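Long-range contacts in putative N-acetylmuramoyl-L-alanine amidase,autolysin cwp6 (Peptoclostridium difficile, PDB 5J72), which probably hydrolyses the amide bond between N-acetylmuramoyl and L-alanine in peptidoglycan through a zinc-dependent amidase domain, and carries CWB2 cell-wall-anchoring modules: residues 454-459 against 487-492; 480-485 against 499-504; 527-532 against 602-607. All coordinates share one frame; numbering follows the deposited sequence.

Contact 1: residues 454-459 against 487-492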
loop_
_atom_site.group_PDB
_atom_site.type_symbol
_atom_site.label_atom_id
_atom_site.label_comp_id
_atom_site.label_asym_id
_atom_site.label_seq_id
_atom_site.Cartn_x
_atom_site.Cartn_y
_atom_site.Cartn_z
ATOM N N VAL A 454 5.110 -17.478 -18.312
ATOM C CA VAL A 454 5.541 -16.600 -19.410
ATOM C C VAL A 454 6.688 -15.745 -18.859
ATOM O O VAL A 454 6.665 -15.365 -17.692
ATOM C CB VAL A 454 4.370 -15.684 -19.834
ATOM C CG1 VAL A 454 4.832 -14.628 -20.811
ATOM C CG2 VAL A 454 3.258 -16.510 -20.486
ATOM N N VAL A 455 7.668 -15.455 -19.691
ATOM C CA VAL A 455 8.729 -14.546 -19.301
ATOM C C VAL A 455 8.442 -13.302 -20.105
ATOM O O VAL A 455 8.230 -13.355 -21.322
ATOM C CB VAL A 455 10.115 -15.098 -19.569
ATOM C CG1 VAL A 455 11.189 -13.985 -19.425
ATOM C CG2 VAL A 455 10.437 -16.250 -18.605
ATOM N N ILE A 456 8.383 -12.124 -19.408
ATOM C CA ILE A 456 8.151 -10.844 -20.062
ATOM C C ILE A 456 9.493 -10.066 -19.979
ATOM O O ILE A 456 10.061 -9.957 -18.901
ATOM C CB ILE A 456 7.040 -10.063 -19.305
ATOM C CG1 ILE A 456 5.655 -10.816 -19.425
ATOM C CG2 ILE A 456 6.916 -8.667 -19.865
ATOM C CD1 ILE A 456 5.203 -10.892 -20.944
ATOM N N ASP A 457 9.956 -9.533 -21.117
ATOM C CA ASP A 457 11.242 -8.824 -21.140
ATOM C C ASP A 457 11.116 -7.400 -21.684
ATOM O O ASP A 457 11.014 -7.177 -22.894
ATOM C CB ASP A 457 12.210 -9.674 -22.037
ATOM C CG ASP A 457 13.540 -8.979 -22.310
ATOM O OD1 ASP A 457 14.148 -8.482 -21.347
ATOM O OD2 ASP A 457 13.960 -8.930 -23.517
ATOM N N PRO A 458 11.091 -6.394 -20.821
ATOM C CA PRO A 458 11.013 -4.961 -21.224
ATOM C C PRO A 458 12.405 -4.608 -21.831
ATOM O O PRO A 458 13.387 -4.670 -21.088
ATOM C CB PRO A 458 10.723 -4.228 -19.911
ATOM C CG PRO A 458 10.568 -5.292 -18.841
ATOM C CD PRO A 458 11.159 -6.560 -19.355
ATOM N N GLY A 459 12.490 -4.243 -23.108
ATOM C CA GLY A 459 13.798 -4.051 -23.735
ATOM C C GLY A 459 14.580 -2.901 -23.133
ATOM O O GLY A 459 13.984 -1.958 -22.605
ATOM N N ALA A 487 2.177 -3.669 -17.272
ATOM C CA ALA A 487 0.720 -3.848 -17.529
ATOM C C ALA A 487 0.447 -5.237 -18.128
ATOM O O ALA A 487 -0.565 -5.861 -17.807
ATOM C CB ALA A 487 0.247 -2.744 -18.447
ATOM N N THR A 488 1.333 -5.730 -19.025
ATOM C CA THR A 488 1.170 -7.079 -19.547
ATOM C C THR A 488 1.261 -8.099 -18.429
ATOM O O THR A 488 0.503 -9.082 -18.364
ATOM C CB THR A 488 2.333 -7.386 -20.558
ATOM O OG1 THR A 488 2.259 -6.422 -21.594
ATOM C CG2 THR A 488 2.242 -8.861 -21.121
ATOM N N THR A 489 2.261 -7.908 -17.531
ATOM C CA THR A 489 2.419 -8.851 -16.431
ATOM C C THR A 489 1.157 -8.852 -15.547
ATOM O O THR A 489 0.667 -9.915 -15.128
ATOM C CB THR A 489 3.692 -8.423 -15.578
ATOM O OG1 THR A 489 4.818 -8.573 -16.448
ATOM C CG2 THR A 489 3.925 -9.331 -14.386
ATOM N N GLU A 490 0.671 -7.673 -15.272
ATOM C CA GLU A 490 -0.497 -7.524 -14.387
ATOM C C GLU A 490 -1.723 -8.299 -15.022
ATOM O O GLU A 490 -2.426 -9.011 -14.330
ATOM C CB GLU A 490 -0.868 -6.047 -14.308
ATOM C CG GLU A 490 -1.845 -5.853 -13.170
ATOM C CD GLU A 490 -1.081 -5.800 -11.811
ATOM O OE1 GLU A 490 0.027 -6.362 -11.695
ATOM O OE2 GLU A 490 -1.597 -5.182 -10.888
ATOM N N TYR A 491 -1.916 -8.147 -16.346
ATOM C CA TYR A 491 -3.042 -8.862 -16.987
ATOM C C TYR A 491 -2.832 -10.333 -16.891
ATOM O O TYR A 491 -3.746 -11.067 -16.477
ATOM C CB TYR A 491 -3.182 -8.442 -18.443
ATOM C CG TYR A 491 -4.294 -9.257 -19.092
ATOM C CD1 TYR A 491 -5.625 -8.890 -18.940
ATOM C CD2 TYR A 491 -4.011 -10.440 -19.766
ATOM C CE1 TYR A 491 -6.652 -9.692 -19.430
ATOM C CE2 TYR A 491 -5.031 -11.249 -20.281
ATOM C CZ TYR A 491 -6.348 -10.870 -20.103
ATOM O OH TYR A 491 -7.350 -11.676 -20.599
ATOM N N LEU A 492 -1.630 -10.828 -17.226
ATOM C CA LEU A 492 -1.419 -12.279 -17.168
ATOM C C LEU A 492 -1.622 -12.848 -15.770
ATOM O O LEU A 492 -2.206 -13.936 -15.603
ATOM C CB LEU A 492 0.016 -12.609 -17.651
ATOM C CG LEU A 492 0.175 -12.335 -19.175
ATOM C CD1 LEU A 492 1.649 -12.440 -19.607
ATOM C CD2 LEU A 492 -0.649 -13.429 -19.949
#

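Contact 2: residues 480-485 against 499-504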
loop_
_atom_site.group_PDB
_atom_site.type_symbol
_atom_site.label_atom_id
_atom_site.label_comp_id
_atom_site.label_asym_id
_atom_site.label_seq_id
_atom_site.Cartn_x
_atom_site.Cartn_y
_atom_site.Cartn_z
ATOM N N TYR A 480 9.128 3.249 -21.715
ATOM C CA TYR A 480 7.839 2.859 -22.255
ATOM C C TYR A 480 7.806 1.348 -22.259
ATOM O O TYR A 480 6.713 0.777 -22.069
ATOM C CB TYR A 480 7.703 3.369 -23.695
ATOM C CG TYR A 480 7.033 4.711 -23.738
ATOM C CD1 TYR A 480 5.700 4.831 -24.126
ATOM C CD2 TYR A 480 7.732 5.871 -23.415
ATOM C CE1 TYR A 480 5.080 6.064 -24.195
ATOM C CE2 TYR A 480 7.116 7.120 -23.483
ATOM C CZ TYR A 480 5.790 7.211 -23.877
ATOM O OH TYR A 480 5.155 8.429 -23.978
ATOM N N THR A 481 8.979 0.684 -22.464
ATOM C CA THR A 481 8.857 -0.785 -22.475
ATOM C C THR A 481 8.582 -1.235 -21.069
ATOM O O THR A 481 7.811 -2.197 -20.882
ATOM C CB THR A 481 10.138 -1.508 -23.003
ATOM O OG1 THR A 481 11.244 -1.195 -22.161
ATOM C CG2 THR A 481 10.485 -1.099 -24.418
ATOM N N LEU A 482 9.230 -0.612 -20.063
ATOM C CA LEU A 482 8.939 -1.058 -18.687
ATOM C C LEU A 482 7.435 -0.830 -18.286
ATOM O O LEU A 482 6.808 -1.718 -17.714
ATOM C CB LEU A 482 9.855 -0.342 -17.643
ATOM C CG LEU A 482 9.528 -0.765 -16.202
ATOM C CD1 LEU A 482 9.767 -2.248 -16.014
ATOM C CD2 LEU A 482 10.403 0.072 -15.267
ATOM N N ASN A 483 6.883 0.359 -18.571
ATOM C CA ASN A 483 5.465 0.626 -18.215
ATOM C C ASN A 483 4.519 -0.334 -19.012
ATOM O O ASN A 483 3.553 -0.806 -18.455
ATOM C CB ASN A 483 5.124 2.048 -18.528
ATOM C CG ASN A 483 5.887 2.973 -17.599
ATOM O OD1 ASN A 483 6.131 2.583 -16.437
ATOM N ND2 ASN A 483 6.394 4.131 -18.078
ATOM N N THR A 484 4.848 -0.613 -20.289
ATOM C CA THR A 484 4.010 -1.527 -21.069
ATOM C C THR A 484 4.089 -2.936 -20.449
ATOM O O THR A 484 3.066 -3.587 -20.215
ATOM C CB THR A 484 4.543 -1.591 -22.524
ATOM O OG1 THR A 484 4.467 -0.300 -23.075
ATOM C CG2 THR A 484 3.683 -2.594 -23.398
ATOM N N ALA A 485 5.330 -3.389 -20.136
ATOM C CA ALA A 485 5.554 -4.721 -19.622
ATOM C C ALA A 485 4.924 -4.931 -18.269
ATOM O O ALA A 485 4.451 -6.061 -17.984
ATOM C CB ALA A 485 7.082 -5.061 -19.556
ATOM N N VAL A 499 4.172 -15.253 -14.195
ATOM C CA VAL A 499 4.996 -14.380 -15.005
ATOM C C VAL A 499 6.259 -14.087 -14.341
ATOM O O VAL A 499 6.251 -13.742 -13.159
ATOM C CB VAL A 499 4.275 -13.047 -15.296
ATOM C CG1 VAL A 499 5.120 -12.171 -16.242
ATOM C CG2 VAL A 499 2.927 -13.310 -15.922
ATOM N N VAL A 500 7.372 -14.230 -15.056
ATOM C CA VAL A 500 8.654 -13.808 -14.499
ATOM C C VAL A 500 9.096 -12.617 -15.367
ATOM O O VAL A 500 9.157 -12.767 -16.595
ATOM C CB VAL A 500 9.762 -14.909 -14.573
ATOM C CG1 VAL A 500 11.083 -14.333 -14.107
ATOM C CG2 VAL A 500 9.398 -16.148 -13.713
ATOM N N MET A 501 9.424 -11.469 -14.787
ATOM C CA MET A 501 9.879 -10.359 -15.621
ATOM C C MET A 501 11.407 -10.365 -15.644
ATOM O O MET A 501 12.014 -10.584 -14.605
ATOM C CB MET A 501 9.423 -9.009 -15.021
ATOM C CG MET A 501 7.869 -8.844 -14.973
ATOM S SD MET A 501 7.375 -7.187 -14.558
ATOM C CE MET A 501 7.885 -6.305 -16.089
ATOM N N THR A 502 12.048 -10.110 -16.767
ATOM C CA THR A 502 13.519 -10.096 -16.748
ATOM C C THR A 502 14.000 -8.936 -15.846
ATOM O O THR A 502 15.002 -9.068 -15.168
ATOM C CB THR A 502 14.091 -9.951 -18.184
ATOM O OG1 THR A 502 13.506 -8.807 -18.785
ATOM C CG2 THR A 502 13.818 -11.175 -19.057
ATOM N N ARG A 503 13.279 -7.819 -15.843
ATOM C CA ARG A 503 13.548 -6.704 -14.948
ATOM C C ARG A 503 12.207 -6.044 -14.621
ATOM O O ARG A 503 11.290 -6.031 -15.483
ATOM C CB ARG A 503 14.509 -5.673 -15.582
ATOM C CG ARG A 503 13.914 -4.932 -16.801
ATOM C CD ARG A 503 14.886 -3.826 -17.334
ATOM N NE ARG A 503 14.355 -3.166 -18.549
ATOM C CZ ARG A 503 13.816 -1.957 -18.531
ATOM N NH1 ARG A 503 13.700 -1.269 -17.410
ATOM N NH2 ARG A 503 13.400 -1.412 -19.681
ATOM N N ASP A 504 12.061 -5.517 -13.409
ATOM C CA ASP A 504 10.793 -4.857 -13.082
ATOM C C ASP A 504 11.092 -3.437 -12.678
ATOM O O ASP A 504 10.218 -2.728 -12.173
ATOM C CB ASP A 504 10.056 -5.579 -11.958
ATOM C CG ASP A 504 10.969 -5.974 -10.817
ATOM O OD1 ASP A 504 11.732 -5.104 -10.331
ATOM O OD2 ASP A 504 10.919 -7.144 -10.407
#

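Contact 3: residues 527-532 against 602-607. With ZN (zinc ion), chain I.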
loop_
_atom_site.group_PDB
_atom_site.type_symbol
_atom_site.label_atom_id
_atom_site.label_comp_id
_atom_site.label_asym_id
_atom_site.label_seq_id
_atom_site.Cartn_x
_atom_site.Cartn_y
_atom_site.Cartn_z
ATOM N N THR A 527 8.349 -13.155 -24.178
ATOM C CA THR A 527 7.966 -12.038 -25.002
ATOM C C THR A 527 8.836 -10.814 -24.673
ATOM O O THR A 527 8.760 -10.312 -23.555
ATOM C CB THR A 527 6.508 -11.689 -24.762
ATOM O OG1 THR A 527 5.712 -12.855 -25.045
ATOM C CG2 THR A 527 5.995 -10.619 -25.676
ATOM N N SER A 528 9.627 -10.344 -25.647
ATOM C CA SER A 528 10.427 -9.149 -25.471
ATOM C C SER A 528 9.606 -7.990 -25.967
ATOM O O SER A 528 8.952 -8.099 -27.013
ATOM C CB SER A 528 11.762 -9.319 -26.216
ATOM O OG SER A 528 12.593 -8.178 -26.072
ATOM N N ILE A 529 9.586 -6.854 -25.248
ATOM C CA ILE A 529 8.753 -5.739 -25.614
ATOM C C ILE A 529 9.647 -4.568 -25.903
ATOM O O ILE A 529 10.438 -4.160 -25.043
ATOM C CB ILE A 529 7.749 -5.415 -24.438
ATOM C CG1 ILE A 529 6.734 -6.597 -24.317
ATOM C CG2 ILE A 529 6.940 -4.129 -24.721
ATOM C CD1 ILE A 529 5.799 -6.474 -23.108
ATOM N N HIS A 530 9.508 -4.020 -27.097
ATOM C CA HIS A 530 10.336 -2.926 -27.590
ATOM C C HIS A 530 9.503 -1.858 -28.312
ATOM O O HIS A 530 8.313 -2.068 -28.558
ATOM C CB HIS A 530 11.367 -3.506 -28.583
ATOM C CG HIS A 530 12.489 -4.244 -27.906
ATOM N ND1 HIS A 530 13.782 -3.712 -27.816
ATOM C CD2 HIS A 530 12.495 -5.454 -27.275
ATOM C CE1 HIS A 530 14.490 -4.606 -27.132
ATOM N NE2 HIS A 530 13.779 -5.673 -26.777
ATOM N N TYR A 531 10.117 -0.693 -28.620
ATOM C CA TYR A 531 9.455 0.363 -29.394
ATOM C C TYR A 531 10.361 0.646 -30.616
ATOM O O TYR A 531 11.588 0.616 -30.470
ATOM C CB TYR A 531 9.233 1.615 -28.547
ATOM C CG TYR A 531 7.976 1.475 -27.720
ATOM C CD1 TYR A 531 6.777 2.048 -28.134
ATOM C CD2 TYR A 531 7.967 0.713 -26.553
ATOM C CE1 TYR A 531 5.599 1.851 -27.421
ATOM C CE2 TYR A 531 6.789 0.513 -25.831
ATOM C CZ TYR A 531 5.609 1.078 -26.271
ATOM O OH TYR A 531 4.443 0.873 -25.561
ATOM N N ASN A 532 9.774 0.847 -31.816
ATOM C CA ASN A 532 10.536 1.055 -33.065
ATOM C C ASN A 532 10.924 2.494 -33.255
ATOM O O ASN A 532 10.496 3.370 -32.500
ATOM C CB ASN A 532 9.710 0.669 -34.290
ATOM C CG ASN A 532 10.307 -0.473 -35.016
ATOM O OD1 ASN A 532 11.528 -0.519 -35.163
ATOM N ND2 ASN A 532 9.538 -1.469 -35.463
ATOM N N VAL A 602 8.112 -7.966 -29.706
ATOM C CA VAL A 602 7.073 -7.048 -30.105
ATOM C C VAL A 602 7.593 -5.658 -30.237
ATOM O O VAL A 602 8.176 -5.149 -29.290
ATOM C CB VAL A 602 5.936 -7.034 -29.034
ATOM C CG1 VAL A 602 4.808 -6.080 -29.442
ATOM C CG2 VAL A 602 5.405 -8.462 -28.814
ATOM N N GLU A 603 7.397 -5.010 -31.430
ATOM C CA GLU A 603 7.747 -3.599 -31.591
ATOM C C GLU A 603 6.398 -2.933 -31.540
ATOM O O GLU A 603 5.727 -2.809 -32.595
ATOM C CB GLU A 603 8.416 -3.341 -32.943
ATOM C CG GLU A 603 9.744 -4.071 -33.007
ATOM C CD GLU A 603 10.873 -3.227 -32.394
ATOM O OE1 GLU A 603 10.591 -2.170 -31.820
ATOM O OE2 GLU A 603 12.032 -3.640 -32.497
ATOM N N CYS A 604 5.954 -2.520 -30.325
ATOM C CA CYS A 604 4.609 -1.974 -30.098
ATOM C C CYS A 604 4.153 -0.886 -31.030
ATOM O O CYS A 604 2.998 -0.860 -31.444
ATOM C CB CYS A 604 4.507 -1.458 -28.661
ATOM S SG CYS A 604 4.951 -2.713 -27.434
ATOM N N ALA A 605 5.061 0.064 -31.290
ATOM C CA ALA A 605 4.755 1.243 -32.081
ATOM C C ALA A 605 6.088 1.967 -32.334
ATOM O O ALA A 605 7.114 1.582 -31.750
ATOM C CB ALA A 605 3.841 2.152 -31.274
ATOM N N PHE A 606 6.079 2.986 -33.224
ATOM C CA PHE A 606 7.280 3.774 -33.514
ATOM C C PHE A 606 7.251 4.867 -32.529
ATOM O O PHE A 606 6.338 5.684 -32.555
ATOM C CB PHE A 606 7.277 4.337 -34.964
ATOM C CG PHE A 606 7.807 3.316 -35.943
ATOM C CD1 PHE A 606 7.096 2.155 -36.212
ATOM C CD2 PHE A 606 9.052 3.475 -36.528
ATOM C CE1 PHE A 606 7.619 1.176 -37.041
ATOM C CE2 PHE A 606 9.572 2.487 -37.358
ATOM C CZ PHE A 606 8.850 1.344 -37.607
ATOM N N ILE A 607 8.261 4.900 -31.630
ATOM C CA ILE A 607 8.316 5.911 -30.559
ATOM C C ILE A 607 8.628 7.336 -31.103
ATOM O O ILE A 607 8.449 8.312 -30.366
ATOM C CB ILE A 607 9.378 5.467 -29.485
ATOM C CG1 ILE A 607 9.014 6.095 -28.123
ATOM C CG2 ILE A 607 10.834 5.878 -29.905
ATOM C CD1 ILE A 607 9.788 5.420 -26.994
HETATM ZN ZN ZN I . 14.592 -1.959 -28.866
HETATM O O HOH W 1 13.550 -1.768 -30.747
HETATM O O HOH W 2 6.709 -1.242 -34.693
HETATM O O HOH W 3 16.017 -3.228 -29.870
HETATM O O HOH W 4 15.757 -0.259 -29.989
#

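Contact 1: residues 454-459 against 487-492
I456 reaches out from strand 454-458 to meet L492 tip to tip, with T488 and T489 on the same helix surface. Here a helix lies on a sheet in a beta-alpha-beta crossover of the amidase domain: helix 477-494 links strand 453-458 to its parallel neighbour 498-501 and packs back on the first strand, nearly antiparallel to it (163°), with the short axes 9.5 Å apart. I456 does most of the work. A bend at chi2 (-62°) puts I456 CD1 3.6 Å from T488 CG2. The same I456 CD1 lies 4.1 Å from L492 CD1. The two threonines present different branches to the strand. T488 offers its methyl, while its hydroxyl is hydrogen-bonded to G626 O. T489 instead lays its hydroxyl alongside I456 as the two side chains run past each other in opposite directions, and T489 OG1 is 3.8 Å from I456 CG1. That oxygen is already satisfied within the helix by the carbonyl of A485, which lets it pack against carbon. L492 is extended from CA to CD1 (chi2 171°), which carries that methyl out to meet both I456 and V454. V454 touches it from earlier in the strand, its side chain crossing that of L492 at about a right angle. I633 of helix 619-637 touches both V454 and I456, while V499 from the adjacent strand packs on I456, T489 and L492. The V454 contact comes down to one methyl pair, V454 CG1 against L492 CD1 at 4.0 Å.

Contact 2: residues 480-485 against 499-504
A485 and M501 meet methyl to methyl, A485 CB 3.8 Å from M501 CE, while L482 and T481 of the same helix face R503 and D504. The setting is the second half of a beta-alpha-beta crossover: helix 477-494 packs on strand 498-501, at one edge of the amidase sheet, and on the loop that follows it. M501 leaves its strand extended and then bends at chi3 (70°), which turns CE onto the helix at A485. L482 projects CD1 to 3.8 Å from the backbone C of D504, so it packs on main chain and not on the aspartate side chain. L482 CB also lies 4.0 Å from R503 NH1, with the guanidinium oblique to it. The carbonyl oxygen of R503 is buried here with no partner in the model.

R503 itself is placed by the next shell. The chain runs straight from CG to NE, carrying the guanidinium in among a set of backbone carbonyls: NE bonds to P458 O, NH1 to T505 O, and NH2 to both G459 O and K478 O. Arginine and threonine together pin the loop leading to the zinc ligand H460 to the start of the helix, because T481 OG1 bonds to that same G459 oxygen. Their two side chains cross there at about a right angle, leaving T481 OG1 3.3 Å from R503 NH2.

Contact 3: residues 527-532 against 602-607
H530 and E603 sit side by side on neighbouring parallel strands of the amidase sheet, with the zinc site on their face. V602 N donates to S528 O at 2.8 Å, H530 N to V602 O at 2.8 Å, and C604 N to H530 O at 3.0 Å. A beta bulge then shifts the register by one, and the backbone pairing resumes with N532 N on A605 O and I607 N on N532 O.

N532 CB stands over the centre of the F606 ring, 3.3 Å from its centroid, with the amide stacked within 19° of the ring plane. The other side of the amide stacks on the E603 carboxylate, the planes 11° apart, although the two side chains run at about a right angle. C604 CB covers one face of the Y531 ring toward its rim, with SG oblique to the ring.

H530 ND1 binds zinc at 2.2 Å, and H460, E477 and three waters complete the site. One of those waters lies 3.0 Å from E603 OE2, where the bend at chi2 (-86°) brings the carboxylate. A further water, away from the metal, links N532 ND2 with E603 O.

On the sheet face opposite H530, I529 packs on helix 477-494. C604 rests on helix 619-637, while Y531 touches both helices. Strand 453-458 pairs with 525-532 along its far edge.

How the contacts relate
All three contacts are largely buried in the amidase domain, but they do different jobs in the same sheet. Contacts 1 and 2 share helix 477-494 and lie with their centres about 5 Å apart, joining it to adjacent strands; one is mostly apolar, with a threonine hydroxyl laid on carbon, the other mixes methyl packing with an arginine among carbonyls. Contact 3 is strand on strand, held by backbone hydrogen bonds, and its polar face carries the zinc. The sheet ties them: D457 O and G459 N of contact 1 bond to I529 of contact 3, D457 OD1 bonds to T502 of contact 2, and the hydroxyls of T484 and Y531 join contact 2 to contact 3.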